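Local atomic coordinates of surface antigen protein 2 (Candida albicans, PDB entry 4Y7S), a protein that binds heme as a secreted hemophore and helps the fungus use iron from human hemoglobin during hyphal growth. Residues 9-14 against 44-49; 30-35 against 62-67; 56-61 against 93-98. All coordinates share one frame; numbering follows the deposited sequence.

Overall arrangement
Contact 1 lies at the surface beside the heme, whereas contacts 2 and 3 are buried in the body of the helical basket. Contacts 2 and 3 share helix 55-68 and touch each other, Val61 of contact 3 packing on Cys33 and Val34 of contact 2, and their centres are about 11 Å apart. Contact 1 stands about 17 Å from contact 3 and 19 Å from contact 2, centre to centre, and is joined to them through helix 48-53, which precedes helix 55-68 in the chain. The chemistry follows position: hydroxyls, a bridging water and the aspartate that binds the heme iron in contact 1, a disulfide in contact 2, and apolar packing around one threonine hydroxyl in contact 3.

Contact 1 (9-14 against 44-49); sequences VPKTAS and PYWDTG. With HEB (heme b/c), chain D.
Thr12 and Trp46 bring the two backbones nearest, their CA atoms 5.2 Å apart, where the irregular 9-14 strip passes over the type I beta turn of Pro44 to Asp47. The turn is closed by a hydrogen bond from Asp47 N to Pro44 O. One water bridges the backbones, hydrogen-bonded to Pro10 O and, at 2.7 Å, to Trp46 O, so two carbonyls that cannot bond to each other share a partner.

Trp46 is the main side chain. Its CG sits between its own backbone N and carbonyl carbon (chi1 46°), which raises the indole against the 9-14 strip. Lys11 lies over one face with both backbone and side chain, its O 3.2 Å from Trp46 CD1 and its CG 3.9 Å from the six-membered ring's centroid in a CH-pi contact. Pro44 CB lies over the opposite face, toward the ring's rim, sandwiching the indole and limiting its rotation. Val9 crosses it at about a right angle, CG1 touching CZ3 at 3.6 Å. Lysine suits its place doubly: its methylenes cover the ring and its extended chain brings NZ to the heme propionate oxygen O2A in a weak hydrogen bond.

At the other end Tyr45 OH gathers two bonds, from Ala13 N at 3.1 Å with an N-H...O angle of 158°, and from Thr12 OG1 at 3.2 Å. Ala13 CB, small enough to lie close, packs on Tyr45 CE2.

Asp47 CG is anti to its backbone N, directing OD2 onto the heme iron at 2.2 Å. OD1 caps Cys50 N at the start of helix 48-53, which fixes the carboxylate's rotation. With Trp46 CH2 packed on heme CHA, this is the axial-ligand side of the CFEM heme pocket: an aspartate as iron ligand and helix N-cap together.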
loop_
_atom_site.group_PDB
_atom_site.type_symbol
_atom_site.label_atom_id
_atom_site.label_comp_id
_atom_site.label_asym_id
_atom_site.label_seq_id
_atom_site.Cartn_x
_atom_site.Cartn_y
_atom_site.Cartn_z
ATOM N N VAL A 9 18.277 7.038 -14.164
ATOM C CA VAL A 9 17.137 6.716 -15.016
ATOM C C VAL A 9 16.781 7.961 -15.871
ATOM O O VAL A 9 16.986 9.083 -15.415
ATOM C CB VAL A 9 15.944 6.274 -14.137
ATOM C CG1 VAL A 9 15.531 7.394 -13.174
ATOM C CG2 VAL A 9 14.785 5.841 -14.968
ATOM N N PRO A 10 16.264 7.773 -17.104
ATOM C CA PRO A 10 15.802 8.930 -17.882
ATOM C C PRO A 10 14.686 9.647 -17.131
ATOM O O PRO A 10 13.811 8.971 -16.609
ATOM C CB PRO A 10 15.279 8.307 -19.181
ATOM C CG PRO A 10 15.910 6.977 -19.263
ATOM C CD PRO A 10 16.084 6.515 -17.855
ATOM N N LYS A 11 14.695 10.971 -17.063
ATOM C CA LYS A 11 13.657 11.678 -16.301
ATOM C C LYS A 11 12.452 12.082 -17.168
ATOM O O LYS A 11 11.822 13.120 -16.942
ATOM C CB LYS A 11 14.266 12.886 -15.605
ATOM C CG LYS A 11 15.198 12.487 -14.476
ATOM C CD LYS A 11 16.036 13.652 -14.011
ATOM C CE LYS A 11 16.890 13.258 -12.824
ATOM N NZ LYS A 11 17.679 14.412 -12.312
ATOM N N THR A 12 12.176 11.260 -18.178
ATOM C CA THR A 12 11.008 11.401 -19.039
ATOM C C THR A 12 10.570 10.011 -19.481
ATOM O O THR A 12 11.347 9.051 -19.390
ATOM C CB THR A 12 11.337 12.325 -20.271
ATOM O OG1 THR A 12 10.148 12.917 -20.813
ATOM C CG2 THR A 12 12.072 11.578 -21.345
ATOM N N ALA A 13 9.340 9.876 -19.956
ATOM C CA ALA A 13 8.887 8.575 -20.442
ATOM C C ALA A 13 7.775 8.684 -21.486
ATOM O O ALA A 13 7.070 9.676 -21.532
ATOM C CB ALA A 13 8.425 7.718 -19.278
ATOM N N SER A 14 7.643 7.662 -22.333
ATOM C CA SER A 14 6.570 7.606 -23.323
ATOM C C SER A 14 5.255 7.186 -22.674
ATOM O O SER A 14 4.223 7.789 -22.901
ATOM C CB SER A 14 6.930 6.627 -24.439
ATOM O OG SER A 14 8.180 6.968 -25.008
ATOM N N PRO A 44 7.449 10.130 -9.320
ATOM C CA PRO A 44 7.540 10.752 -10.636
ATOM C C PRO A 44 7.200 9.724 -11.694
ATOM O O PRO A 44 7.595 8.568 -11.547
ATOM C CB PRO A 44 9.009 11.193 -10.727
ATOM C CG PRO A 44 9.478 11.262 -9.333
ATOM C CD PRO A 44 8.734 10.179 -8.600
ATOM N N TYR A 45 6.472 10.113 -12.733
ATOM C CA TYR A 45 5.935 9.125 -13.668
ATOM C C TYR A 45 7.030 8.354 -14.418
ATOM O O TYR A 45 6.792 7.242 -14.900
ATOM C CB TYR A 45 4.999 9.810 -14.669
ATOM C CG TYR A 45 5.657 10.454 -15.886
ATOM C CD1 TYR A 45 6.352 11.650 -15.784
ATOM C CD2 TYR A 45 5.549 9.869 -17.136
ATOM C CE1 TYR A 45 6.942 12.247 -16.904
ATOM C CE2 TYR A 45 6.135 10.456 -18.267
ATOM C CZ TYR A 45 6.833 11.636 -18.140
ATOM O OH TYR A 45 7.415 12.217 -19.244
ATOM N N TRP A 46 8.231 8.935 -14.462
ATOM C CA TRP A 46 9.380 8.340 -15.166
ATOM C C TRP A 46 10.206 7.439 -14.253
ATOM O O TRP A 46 11.167 6.828 -14.691
ATOM C CB TRP A 46 10.291 9.444 -15.732
ATOM C CG TRP A 46 10.572 10.538 -14.756
ATOM C CD1 TRP A 46 9.997 11.788 -14.730
ATOM C CD2 TRP A 46 11.483 10.500 -13.645
ATOM N NE1 TRP A 46 10.495 12.517 -13.674
ATOM C CE2 TRP A 46 11.407 11.752 -12.996
ATOM C CE3 TRP A 46 12.356 9.533 -13.138
ATOM C CZ2 TRP A 46 12.171 12.058 -11.866
ATOM C CZ3 TRP A 46 13.111 9.840 -12.013
ATOM C CH2 TRP A 46 13.010 11.093 -11.389
ATOM N N ASP A 47 9.830 7.349 -12.985
ATOM C CA ASP A 47 10.661 6.714 -11.977
ATOM C C ASP A 47 10.411 5.199 -11.854
ATOM O O ASP A 47 9.536 4.752 -11.125
ATOM C CB ASP A 47 10.406 7.418 -10.657
ATOM C CG ASP A 47 11.317 6.966 -9.551
ATOM O OD1 ASP A 47 12.031 5.937 -9.657
ATOM O OD2 ASP A 47 11.300 7.684 -8.546
ATOM N N THR A 48 11.212 4.426 -12.575
ATOM C CA THR A 48 11.095 2.986 -12.628
ATOM C C THR A 48 11.084 2.356 -11.238
ATOM O O THR A 48 10.176 1.624 -10.890
ATOM C CB THR A 48 12.250 2.401 -13.452
ATOM O OG1 THR A 48 12.296 3.060 -14.723
ATOM C CG2 THR A 48 12.085 0.903 -13.653
ATOM N N GLY A 49 12.115 2.637 -10.459
ATOM C CA GLY A 49 12.238 2.079 -9.123
ATOM C C GLY A 49 11.034 2.347 -8.247
ATOM O O GLY A 49 10.535 1.444 -7.584
HETATM FE FE HEB D . 12.556 7.668 -6.776
HETATM C CHA HEB D . 14.040 10.511 -8.015
HETATM C CHB HEB D . 15.199 5.813 -7.999
HETATM C CHC HEB D . 11.614 4.966 -4.845
HETATM C CHD HEB D . 10.255 9.527 -5.082
HETATM N NA HEB D . 14.329 8.091 -7.804
HETATM C C1A HEB D . 14.702 9.329 -8.260
HETATM C C2A HEB D . 15.918 9.181 -9.021
HETATM C C3A HEB D . 16.244 7.883 -9.016
HETATM C C4A HEB D . 15.245 7.169 -8.246
HETATM C CMA HEB D . 17.460 7.203 -9.692
HETATM C CAA HEB D . 16.686 10.346 -9.700
HETATM C CBA HEB D . 17.918 10.672 -8.858
HETATM C CGA HEB D . 18.780 11.712 -9.537
HETATM O O1A HEB D . 20.022 11.696 -9.335
HETATM O O2A HEB D . 18.237 12.561 -10.274
HETATM N NB HEB D . 13.291 5.829 -6.450
HETATM C C1B HEB D . 14.329 5.200 -7.118
HETATM C C2B HEB D . 14.341 3.800 -6.734
HETATM C C3B HEB D . 13.338 3.609 -5.875
HETATM C C4B HEB D . 12.678 4.851 -5.689
HETATM C CMB HEB D . 15.322 2.732 -7.250
HETATM C CAB HEB D . 12.863 2.345 -5.134
HETATM C CBB HEB D . 13.651 1.296 -4.946
HETATM N NC HEB D . 11.234 7.305 -5.222
HETATM C C1C HEB D . 10.924 6.109 -4.639
HETATM C C2C HEB D . 9.756 6.247 -3.786
HETATM C C3C HEB D . 9.380 7.524 -3.875
HETATM C C4C HEB D . 10.304 8.202 -4.767
HETATM C CMC HEB D . 9.130 5.069 -2.991
HETATM C CAC HEB D . 8.218 8.267 -3.193
HETATM C CBC HEB D . 7.522 7.709 -2.207
HETATM N ND HEB D . 12.234 9.694 -6.541
HETATM C C1D HEB D . 11.150 10.223 -5.858
HETATM C C2D HEB D . 11.069 11.637 -6.121
HETATM C C3D HEB D . 12.258 11.944 -7.024
HETATM C C4D HEB D . 12.916 10.682 -7.238
HETATM C CMD HEB D . 10.016 12.620 -5.573
HETATM C CAD HEB D . 12.637 13.303 -7.639
HETATM C CBD HEB D . 13.577 14.111 -6.760
HETATM C CGD HEB D . 13.611 15.524 -7.296
HETATM O O1D HEB D . 13.007 15.794 -8.380
HETATM O O2D HEB D . 14.242 16.387 -6.625
HETATM O O HOH W 1 12.070 6.589 -17.197
#

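Contact 2 (30-35 against 62-67); sequences AQECVK and GNCVAS
The disulfide between Cys33 and Cys64, one of four made by the eight signature cysteines of the CFEM domain, ties the 30-35 segment to helix 55-68. Its SG atoms are 2.1 Å apart with a chi3 of -69°, and the CA atoms of the two cysteines lie 5.4 Å from each other. The torsions differ at the two ends. Cys33 SG stands beside its own backbone N, anti to the carbonyl carbon, whereas Cys64 SG is anti to the backbone N (chi1 178°) and extends from the helix to meet it.

Valine suits the position directly after Cys64 because its branched side chain presents a methyl alongside the bridge. Val65 CG2 reaches Cys33 CB at 3.8 Å and Ala30 CB at 3.9 Å, touching both the base of the disulfide and the small Ala30, which allows close approach. Cys33 SG also comes within 3.4 Å of Val65 N. On another side of the bridge, the aliphatic part of Glu32 flanks the sulfur, CG lying 4.2 Å from Cys64 SG; the extended chain carries the carboxylate outward, and the side chain also packs on Lys68.

In the helical-basket fold the four disulfides stabilise the helices; here a segment with helical backbone angles but only weak internal bonds is anchored covalently to a regular helix. Cys29 and Cys69, next to these segments, form a second disulfide. Phe77 of helix 72-87 packs against both Ala30 and Val65, and Leu105 of helix 99-110 touches Val65, so the apolar side of the contact faces the interior. Within the helix, Ser67 OG donates a hydrogen bond to Asn63 O at 2.9 Å, the donor tilted 29° from the carbonyl plane.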
loop_
_atom_site.group_PDB
_atom_site.type_symbol
_atom_site.label_atom_id
_atom_site.label_comp_id
_atom_site.label_asym_id
_atom_site.label_seq_id
_atom_site.Cartn_x
_atom_site.Cartn_y
_atom_site.Cartn_z
ATOM N N ALA A 30 -0.133 -8.409 -21.990
ATOM C CA ALA A 30 0.193 -7.567 -20.841
ATOM C C ALA A 30 0.377 -6.107 -21.199
ATOM O O ALA A 30 0.493 -5.274 -20.307
ATOM C CB ALA A 30 1.449 -8.074 -20.165
ATOM N N GLN A 31 0.385 -5.776 -22.489
ATOM C CA GLN A 31 0.667 -4.397 -22.890
ATOM C C GLN A 31 -0.319 -3.388 -22.283
ATOM O O GLN A 31 0.102 -2.355 -21.753
ATOM C CB GLN A 31 0.686 -4.265 -24.405
ATOM C CG GLN A 31 1.945 -4.894 -25.013
ATOM C CD GLN A 31 2.048 -4.696 -26.517
ATOM O OE1 GLN A 31 3.141 -4.712 -27.070
ATOM N NE2 GLN A 31 0.914 -4.500 -27.177
ATOM N N GLU A 32 -1.617 -3.684 -22.314
ATOM C CA GLU A 32 -2.576 -2.734 -21.751
ATOM C C GLU A 32 -2.390 -2.596 -20.242
ATOM O O GLU A 32 -2.662 -1.544 -19.669
ATOM C CB GLU A 32 -4.030 -3.162 -22.041
ATOM C CG GLU A 32 -4.425 -4.520 -21.449
ATOM C CD GLU A 32 -5.884 -4.922 -21.767
ATOM O OE1 GLU A 32 -6.826 -4.169 -21.420
ATOM O OE2 GLU A 32 -6.083 -5.990 -22.385
ATOM N N CYS A 33 -1.905 -3.659 -19.609
ATOM C CA CYS A 33 -1.786 -3.703 -18.171
ATOM C C CYS A 33 -0.749 -2.703 -17.637
ATOM O O CYS A 33 -0.941 -2.156 -16.552
ATOM C CB CYS A 33 -1.447 -5.123 -17.731
ATOM S SG CYS A 33 -2.719 -6.293 -18.170
ATOM N N VAL A 34 0.326 -2.453 -18.386
ATOM C CA VAL A 34 1.397 -1.583 -17.900
ATOM C C VAL A 34 1.138 -0.096 -18.161
ATOM O O VAL A 34 1.916 0.752 -17.731
ATOM C CB VAL A 34 2.773 -1.984 -18.491
ATOM C CG1 VAL A 34 3.098 -3.444 -18.127
ATOM C CG2 VAL A 34 2.840 -1.780 -19.994
ATOM N N LYS A 35 0.039 0.205 -18.851
ATOM C CA LYS A 35 -0.370 1.581 -19.130
ATOM C C LYS A 35 -1.182 2.170 -17.972
ATOM O O LYS A 35 -1.801 3.228 -18.098
ATOM C CB LYS A 35 -1.179 1.634 -20.429
ATOM C CG LYS A 35 -0.385 1.235 -21.663
ATOM C CD LYS A 35 -1.244 1.314 -22.920
ATOM C CE LYS A 35 -0.447 1.052 -24.175
ATOM N NZ LYS A 35 -1.294 1.166 -25.394
ATOM N N GLY A 62 -0.449 -6.098 -11.837
ATOM C CA GLY A 62 -0.464 -7.528 -11.603
ATOM C C GLY A 62 -1.841 -8.156 -11.759
ATOM O O GLY A 62 -1.987 -9.223 -12.360
ATOM N N ASN A 63 -2.856 -7.493 -11.220
ATOM C CA ASN A 63 -4.225 -7.965 -11.350
ATOM C C ASN A 63 -4.633 -8.057 -12.799
ATOM O O ASN A 63 -5.290 -9.009 -13.205
ATOM C CB ASN A 63 -5.181 -7.030 -10.632
ATOM C CG ASN A 63 -5.252 -7.302 -9.168
ATOM O OD1 ASN A 63 -4.960 -8.407 -8.712
ATOM N ND2 ASN A 63 -5.672 -6.302 -8.410
ATOM N N CYS A 64 -4.246 -7.052 -13.578
ATOM C CA CYS A 64 -4.567 -7.021 -14.996
ATOM C C CYS A 64 -3.861 -8.160 -15.763
ATOM O O CYS A 64 -4.476 -8.853 -16.574
ATOM C CB CYS A 64 -4.189 -5.655 -15.583
ATOM S SG CYS A 64 -4.489 -5.473 -17.381
ATOM N N VAL A 65 -2.574 -8.371 -15.491
ATOM C CA VAL A 65 -1.855 -9.445 -16.154
ATOM C C VAL A 65 -2.476 -10.797 -15.795
ATOM O O VAL A 65 -2.613 -11.665 -16.660
ATOM C CB VAL A 65 -0.356 -9.430 -15.789
ATOM C CG1 VAL A 65 0.335 -10.726 -16.202
ATOM C CG2 VAL A 65 0.332 -8.209 -16.429
ATOM N N ALA A 66 -2.834 -10.989 -14.530
ATOM C CA ALA A 66 -3.467 -12.229 -14.112
ATOM C C ALA A 66 -4.812 -12.469 -14.792
ATOM O O ALA A 66 -5.239 -13.600 -14.934
ATOM C CB ALA A 66 -3.652 -12.247 -12.607
ATOM N N SER A 67 -5.478 -11.400 -15.199
ATOM C CA SER A 67 -6.785 -11.506 -15.834
ATOM C C SER A 67 -6.650 -11.739 -17.331
ATOM O O SER A 67 -7.412 -12.467 -17.924
ATOM C CB SER A 67 -7.588 -10.232 -15.595
ATOM O OG SER A 67 -7.780 -10.016 -14.207
#

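Contact 3 (56-61 against 93-98); sequences NFTGAV and PYWIIP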
loop_
_atom_site.group_PDB
_atom_site.type_symbol
_atom_site.label_atom_id
_atom_site.label_comp_id
_atom_site.label_asym_id
_atom_site.label_seq_id
_atom_site.Cartn_x
_atom_site.Cartn_y
_atom_site.Cartn_z
ATOM N N ASN A 56 -0.104 -0.209 -4.758
ATOM C CA ASN A 56 -1.345 0.184 -5.411
ATOM C C ASN A 56 -1.138 0.214 -6.931
ATOM O O ASN A 56 -2.056 -0.045 -7.692
ATOM C CB ASN A 56 -1.819 1.559 -4.940
ATOM C CG ASN A 56 -3.239 1.856 -5.378
ATOM O OD1 ASN A 56 -4.126 1.011 -5.238
ATOM N ND2 ASN A 56 -3.464 3.050 -5.924
ATOM N N PHE A 57 0.078 0.520 -7.360
ATOM C CA PHE A 57 0.410 0.495 -8.782
ATOM C C PHE A 57 0.755 -0.924 -9.273
ATOM O O PHE A 57 0.156 -1.421 -10.232
ATOM C CB PHE A 57 1.576 1.447 -9.074
ATOM C CG PHE A 57 1.938 1.514 -10.527
ATOM C CD1 PHE A 57 1.237 2.359 -11.397
ATOM C CD2 PHE A 57 2.945 0.724 -11.038
ATOM C CE1 PHE A 57 1.562 2.420 -12.753
ATOM C CE2 PHE A 57 3.269 0.775 -12.403
ATOM C CZ PHE A 57 2.574 1.624 -13.253
ATOM N N THR A 58 1.709 -1.588 -8.624
ATOM C CA THR A 58 2.128 -2.910 -9.086
ATOM C C THR A 58 0.981 -3.911 -8.989
ATOM O O THR A 58 0.896 -4.833 -9.785
ATOM C CB THR A 58 3.317 -3.461 -8.288
ATOM O OG1 THR A 58 2.908 -3.720 -6.948
ATOM C CG2 THR A 58 4.499 -2.487 -8.312
ATOM N N GLY A 59 0.134 -3.754 -7.982
ATOM C CA GLY A 59 -0.982 -4.669 -7.773
ATOM C C GLY A 59 -2.017 -4.526 -8.879
ATOM O O GLY A 59 -2.618 -5.502 -9.329
ATOM N N ALA A 60 -2.227 -3.290 -9.319
ATOM C CA ALA A 60 -3.154 -3.053 -10.414
ATOM C C ALA A 60 -2.610 -3.688 -11.687
ATOM O O ALA A 60 -3.350 -4.350 -12.416
ATOM C CB ALA A 60 -3.386 -1.548 -10.622
ATOM N N VAL A 61 -1.321 -3.482 -11.944
ATOM C CA VAL A 61 -0.676 -4.052 -13.110
ATOM C C VAL A 61 -0.757 -5.576 -13.014
ATOM O O VAL A 61 -1.144 -6.249 -13.964
ATOM C CB VAL A 61 0.799 -3.582 -13.237
ATOM C CG1 VAL A 61 1.511 -4.383 -14.309
ATOM C CG2 VAL A 61 0.858 -2.092 -13.561
ATOM N N PRO A 93 12.103 -8.669 -3.384
ATOM C CA PRO A 93 11.801 -9.401 -4.624
ATOM C C PRO A 93 11.661 -8.546 -5.887
ATOM O O PRO A 93 11.105 -9.039 -6.874
ATOM C CB PRO A 93 10.473 -10.101 -4.279
ATOM C CG PRO A 93 9.777 -9.127 -3.371
ATOM C CD PRO A 93 10.885 -8.460 -2.564
ATOM N N TYR A 94 12.149 -7.306 -5.838
ATOM C CA TYR A 94 12.371 -6.482 -7.028
ATOM C C TYR A 94 11.086 -5.862 -7.580
ATOM O O TYR A 94 10.956 -4.637 -7.601
ATOM C CB TYR A 94 13.118 -7.309 -8.094
ATOM C CG TYR A 94 14.356 -7.973 -7.507
ATOM C CD1 TYR A 94 15.448 -7.211 -7.114
ATOM C CD2 TYR A 94 14.412 -9.344 -7.299
ATOM C CE1 TYR A 94 16.569 -7.786 -6.550
ATOM C CE2 TYR A 94 15.537 -9.932 -6.745
ATOM C CZ TYR A 94 16.612 -9.149 -6.369
ATOM O OH TYR A 94 17.738 -9.718 -5.811
ATOM N N TRP A 95 10.147 -6.683 -8.044
ATOM C CA TRP A 95 8.829 -6.192 -8.429
ATOM C C TRP A 95 7.906 -6.453 -7.241
ATOM O O TRP A 95 7.520 -7.585 -6.982
ATOM C CB TRP A 95 8.343 -6.858 -9.712
ATOM C CG TRP A 95 7.050 -6.287 -10.240
ATOM C CD1 TRP A 95 6.762 -4.970 -10.446
ATOM C CD2 TRP A 95 5.891 -7.017 -10.642
ATOM N NE1 TRP A 95 5.494 -4.832 -10.928
ATOM C CE2 TRP A 95 4.934 -6.075 -11.069
ATOM C CE3 TRP A 95 5.561 -8.380 -10.686
ATOM C CZ2 TRP A 95 3.675 -6.446 -11.521
ATOM C CZ3 TRP A 95 4.312 -8.743 -11.141
ATOM C CH2 TRP A 95 3.386 -7.782 -11.562
ATOM N N ILE A 96 7.601 -5.405 -6.485
ATOM C CA ILE A 96 6.985 -5.588 -5.174
ATOM C C ILE A 96 5.471 -5.566 -5.270
ATOM O O ILE A 96 4.871 -4.502 -5.334
ATOM C CB ILE A 96 7.395 -4.473 -4.175
ATOM C CG1 ILE A 96 8.913 -4.199 -4.185
ATOM C CG2 ILE A 96 6.917 -4.820 -2.774
ATOM C CD1 ILE A 96 9.785 -5.299 -3.639
ATOM N N ILE A 97 4.854 -6.742 -5.203
ATOM C CA ILE A 97 3.402 -6.854 -5.343
ATOM C C ILE A 97 2.765 -7.425 -4.099
ATOM O O ILE A 97 3.411 -8.132 -3.328
ATOM C CB ILE A 97 3.010 -7.739 -6.556
ATOM C CG1 ILE A 97 3.686 -9.112 -6.497
ATOM C CG2 ILE A 97 3.359 -7.049 -7.821
ATOM C CD1 ILE A 97 3.254 -10.068 -7.632
ATOM N N PRO A 98 1.472 -7.144 -3.909
ATOM C CA PRO A 98 0.742 -7.763 -2.805
ATOM C C PRO A 98 0.773 -9.311 -2.865
ATOM O O PRO A 98 0.848 -9.883 -3.960
ATOM C CB PRO A 98 -0.676 -7.267 -3.018
ATOM C CG PRO A 98 -0.541 -6.018 -3.836
ATOM C CD PRO A 98 0.616 -6.255 -4.714
#
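Thr58, on helix 55-68 of the CFEM helical basket, meets Ile96 and Trp95 of the connection that runs from helix 72-87 to helix 99-110. It has more surface buried by this connection than any other residue of the contact. OG1 sits between the backbone N and carbonyl carbon of its own residue (chi1 67°), which turns the hydroxyl off the helix and into the loop. There it gives a 2.7 Å hydrogen bond to Ile96 O, arriving at a C=O...O angle of 131° and tilted 34° from the carbonyl plane. A threonine fits because the hydroxyl serves a buried carbonyl while the methyl packs: CG2 lies 3.7 Å from Trp95 NE1.

Trp95 slides past Thr58 in the opposite direction, its CG anti to the backbone N, which swings the indole back toward the helix, oblique to Thr58 CG2 and Val61 CG1. The far end of the ring meets Val61, CZ2 standing 4.1 Å from CG1. Ile97, two residues on, folds back over the indole, and its CG2 lies 3.5 Å above the ring plane, over the centre. The same methyl touches Thr58 OG1, so the threonine and the indole share one apolar neighbour. Trp95 also meets the ring of Phe18 with nearly parallel planes, and Leu105 of helix 99-110 packs on it.

A neighbouring subunit, another copy of the protein, also packs on the loop: its Pro7 touches Ile96 and its Ile5 touches Pro98. The backbone of Ile96 is hydrogen-bonded to Cys52.

Pro98, at the N-cap position of helix 99-110, rests its ring on the helix where Gly59 offers only backbone. With no side chain in the way, Gly59 CA comes within 3.8 Å of Pro98 CD.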